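Local coordinates for protein carbon monoxide dehydrogenase (Thermococcus sp. AM4, PDB 6T7J) that probably oxidises carbon monoxide to carbon dioxide at a nickel-iron-sulfur cluster, passing the electrons on through further iron-sulfur clusters, at residues 356-364 / 370-378. Sequence-based numbering, arbitrary orientation.
Sequences HTKVITTEP and GAVHIEFNA
The last two strands at one edge of a six-stranded parallel sheet form this contact: the short edge strand 372-373 pairs with 358-361. Val372 N donates to Val359 O (3.0 Å), and Thr361 N returns a weak bond to Val372 O. Ile374 N then reaches Thr361 O (2.8 Å). Past the strands the register slips by one, and Phe376 N bonds to Thr362 O (2.6 Å).

On one face, Ile360 CG1 lies 3.5 Å from Val372 CG2. Ile374 CD1 touches Ile360 CG2 more loosely, and Ile374 also packs on helix 381-395. On the other face, the side chains of Thr361 and His373 cross at about a right angle. The chi1 of His373, -165°, turns CG away from the backbone N and lays the ring alongside 361-364. Thr361 OG1 shares a hydrogen bond with His373 ND1 at the ring edge (2.8 Å). At the ring's other nitrogen, His373 NE2 donates in the ring plane to the anti lone pair of Glu375 OE1 (2.5 Å). Two bonds thus fix the ring's rotation. Glu375 OE2 rests against Pro364 CB (3.7 Å).

Strand order 3-2-1-4-5-6, with helices packed on the sheet, is typical of a Rossmann-like alpha/beta domain.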
loop_
_atom_site.group_PDB
_atom_site.type_symbol
_atom_site.label_atom_id
_atom_site.label_comp_id
_atom_site.label_asym_id
_atom_site.label_seq_id
_atom_site.Cartn_x
_atom_site.Cartn_y
_atom_site.Cartn_z
ATOM N N HIS A 356 -26.447 -12.695 -23.172
ATOM C CA HIS A 356 -25.869 -11.845 -24.202
ATOM C C HIS A 356 -25.120 -10.653 -23.625
ATOM O O HIS A 356 -24.413 -9.967 -24.371
ATOM C CB HIS A 356 -26.968 -11.338 -25.143
ATOM C CG HIS A 356 -27.934 -10.395 -24.490
ATOM N ND1 HIS A 356 -28.351 -10.542 -23.185
ATOM C CD2 HIS A 356 -28.563 -9.294 -24.964
ATOM C CE1 HIS A 356 -29.196 -9.573 -22.882
ATOM N NE2 HIS A 356 -29.341 -8.802 -23.945
ATOM N N THR A 357 -25.251 -10.413 -22.320
ATOM C CA THR A 357 -24.766 -9.188 -21.697
ATOM C C THR A 357 -23.281 -8.974 -21.951
ATOM O O THR A 357 -22.473 -9.901 -21.845
ATOM C CB THR A 357 -25.031 -9.238 -20.190
ATOM O OG1 THR A 357 -26.441 -9.352 -19.957
ATOM C CG2 THR A 357 -24.499 -7.987 -19.504
ATOM N N LYS A 358 -22.924 -7.735 -22.284
ATOM C CA LYS A 358 -21.539 -7.339 -22.490
ATOM C C LYS A 358 -21.042 -6.537 -21.289
ATOM O O LYS A 358 -21.656 -5.536 -20.903
ATOM C CB LYS A 358 -21.389 -6.520 -23.773
ATOM C CG LYS A 358 -21.655 -7.314 -25.041
ATOM C CD LYS A 358 -22.334 -6.459 -26.095
ATOM C CE LYS A 358 -22.313 -7.141 -27.454
ATOM N NZ LYS A 358 -20.926 -7.316 -27.969
ATOM N N VAL A 359 -19.934 -6.991 -20.710
ATOM C CA VAL A 359 -19.271 -6.296 -19.612
ATOM C C VAL A 359 -18.191 -5.404 -20.227
ATOM O O VAL A 359 -17.156 -5.893 -20.672
ATOM C CB VAL A 359 -18.662 -7.289 -18.611
ATOM C CG1 VAL A 359 -17.770 -6.567 -17.603
ATOM C CG2 VAL A 359 -19.759 -8.074 -17.902
ATOM N N ILE A 360 -18.443 -4.096 -20.258
ATOM C CA ILE A 360 -17.521 -3.144 -20.874
ATOM C C ILE A 360 -16.694 -2.499 -19.769
ATOM O O ILE A 360 -17.219 -1.740 -18.947
ATOM C CB ILE A 360 -18.264 -2.083 -21.702
ATOM C CG1 ILE A 360 -18.826 -2.689 -22.986
ATOM C CG2 ILE A 360 -17.334 -0.937 -22.057
ATOM C CD1 ILE A 360 -20.269 -3.108 -22.889
ATOM N N THR A 361 -15.396 -2.793 -19.751
ATOM C CA THR A 361 -14.450 -2.059 -18.925
ATOM C C THR A 361 -13.933 -0.854 -19.701
ATOM O O THR A 361 -13.771 -0.902 -20.924
ATOM C CB THR A 361 -13.280 -2.949 -18.491
ATOM O OG1 THR A 361 -12.749 -3.642 -19.628
ATOM C CG2 THR A 361 -13.734 -3.966 -17.455
ATOM N N THR A 362 -13.687 0.244 -18.980
ATOM C CA THR A 362 -13.375 1.521 -19.614
ATOM C C THR A 362 -12.172 2.250 -19.031
ATOM O O THR A 362 -11.787 3.287 -19.581
ATOM C CB THR A 362 -14.581 2.472 -19.534
ATOM O OG1 THR A 362 -14.819 2.821 -18.166
ATOM C CG2 THR A 362 -15.834 1.823 -20.115
ATOM N N GLU A 363 -11.575 1.761 -17.946
ATOM C CA GLU A 363 -10.493 2.470 -17.285
ATOM C C GLU A 363 -9.237 1.606 -17.251
ATOM O O GLU A 363 -9.332 0.391 -17.045
ATOM C CB GLU A 363 -10.905 2.866 -15.853
ATOM C CG GLU A 363 -9.757 3.215 -14.917
ATOM C CD GLU A 363 -9.383 4.684 -14.965
ATOM O OE1 GLU A 363 -10.267 5.515 -15.265
ATOM O OE2 GLU A 363 -8.203 5.005 -14.705
ATOM N N PRO A 364 -8.054 2.192 -17.458
ATOM C CA PRO A 364 -6.824 1.379 -17.475
ATOM C C PRO A 364 -6.509 0.697 -16.152
ATOM O O PRO A 364 -5.675 -0.217 -16.129
ATOM C CB PRO A 364 -5.735 2.395 -17.852
ATOM C CG PRO A 364 -6.315 3.728 -17.486
ATOM C CD PRO A 364 -7.781 3.605 -17.772
ATOM N N GLY A 370 -11.862 -11.464 -19.973
ATOM C CA GLY A 370 -13.111 -11.841 -20.587
ATOM C C GLY A 370 -14.012 -10.677 -20.940
ATOM O O GLY A 370 -14.899 -10.832 -21.787
ATOM N N ALA A 371 -13.812 -9.522 -20.314
ATOM C CA ALA A 371 -14.596 -8.341 -20.631
ATOM C C ALA A 371 -14.123 -7.731 -21.948
ATOM O O ALA A 371 -13.096 -8.116 -22.513
ATOM C CB ALA A 371 -14.500 -7.317 -19.502
ATOM N N VAL A 372 -14.894 -6.765 -22.442
ATOM C CA VAL A 372 -14.531 -5.990 -23.623
ATOM C C VAL A 372 -14.106 -4.605 -23.151
ATOM O O VAL A 372 -14.893 -3.879 -22.531
ATOM C CB VAL A 372 -15.682 -5.918 -24.642
ATOM C CG1 VAL A 372 -15.833 -7.251 -25.358
ATOM C CG2 VAL A 372 -16.987 -5.547 -23.968
ATOM N N HIS A 373 -12.854 -4.246 -23.423
ATOM C CA HIS A 373 -12.273 -3.003 -22.927
ATOM C C HIS A 373 -12.395 -1.925 -23.998
ATOM O O HIS A 373 -11.773 -2.019 -25.062
ATOM C CB HIS A 373 -10.816 -3.204 -22.520
ATOM C CG HIS A 373 -10.270 -2.093 -21.678
ATOM N ND1 HIS A 373 -10.794 -1.767 -20.446
ATOM C CD2 HIS A 373 -9.247 -1.232 -21.892
ATOM C CE1 HIS A 373 -10.117 -0.752 -19.937
ATOM N NE2 HIS A 373 -9.173 -0.410 -20.795
ATOM N N ILE A 374 -13.196 -0.908 -23.713
ATOM C CA ILE A 374 -13.286 0.293 -24.541
ATOM C C ILE A 374 -12.828 1.442 -23.649
ATOM O O ILE A 374 -13.609 2.011 -22.880
ATOM C CB ILE A 374 -14.693 0.520 -25.096
ATOM C CG1 ILE A 374 -15.067 -0.621 -26.044
ATOM C CG2 ILE A 374 -14.777 1.849 -25.832
ATOM C CD1 ILE A 374 -16.527 -0.957 -26.040
ATOM N N GLU A 375 -11.544 1.781 -23.743
ATOM C CA GLU A 375 -10.929 2.690 -22.785
ATOM C C GLU A 375 -11.484 4.100 -22.936
ATOM O O GLU A 375 -11.539 4.647 -24.042
ATOM C CB GLU A 375 -9.411 2.698 -22.960
ATOM C CG GLU A 375 -8.655 3.267 -21.773
ATOM C CD GLU A 375 -7.355 2.533 -21.499
ATOM O OE1 GLU A 375 -7.385 1.294 -21.342
ATOM O OE2 GLU A 375 -6.300 3.198 -21.438
ATOM N N PHE A 376 -11.887 4.685 -21.813
ATOM C CA PHE A 376 -12.466 6.018 -21.787
ATOM C C PHE A 376 -11.386 7.057 -21.523
ATOM O O PHE A 376 -10.486 6.843 -20.706
ATOM C CB PHE A 376 -13.551 6.101 -20.712
ATOM C CG PHE A 376 -14.397 7.341 -20.787
ATOM C CD1 PHE A 376 -15.468 7.414 -21.663
ATOM C CD2 PHE A 376 -14.128 8.428 -19.972
ATOM C CE1 PHE A 376 -16.253 8.550 -21.728
ATOM C CE2 PHE A 376 -14.908 9.568 -20.033
ATOM C CZ PHE A 376 -15.973 9.626 -20.911
ATOM N N ASN A 377 -11.477 8.181 -22.230
ATOM C CA ASN A 377 -10.601 9.320 -22.005
ATOM C C ASN A 377 -11.415 10.596 -22.157
ATOM O O ASN A 377 -12.410 10.630 -22.886
ATOM C CB ASN A 377 -9.403 9.321 -22.966
ATOM C CG ASN A 377 -9.798 9.642 -24.391
ATOM O OD1 ASN A 377 -10.851 9.222 -24.865
ATOM N ND2 ASN A 377 -8.948 10.391 -25.086
ATOM N N ALA A 378 -10.983 11.647 -21.457
ATOM C CA ALA A 378 -11.799 12.852 -21.356
ATOM C C ALA A 378 -11.924 13.571 -22.695
ATOM O O ALA A 378 -12.995 14.094 -23.024
ATOM C CB ALA A 378 -11.218 13.788 -20.296
#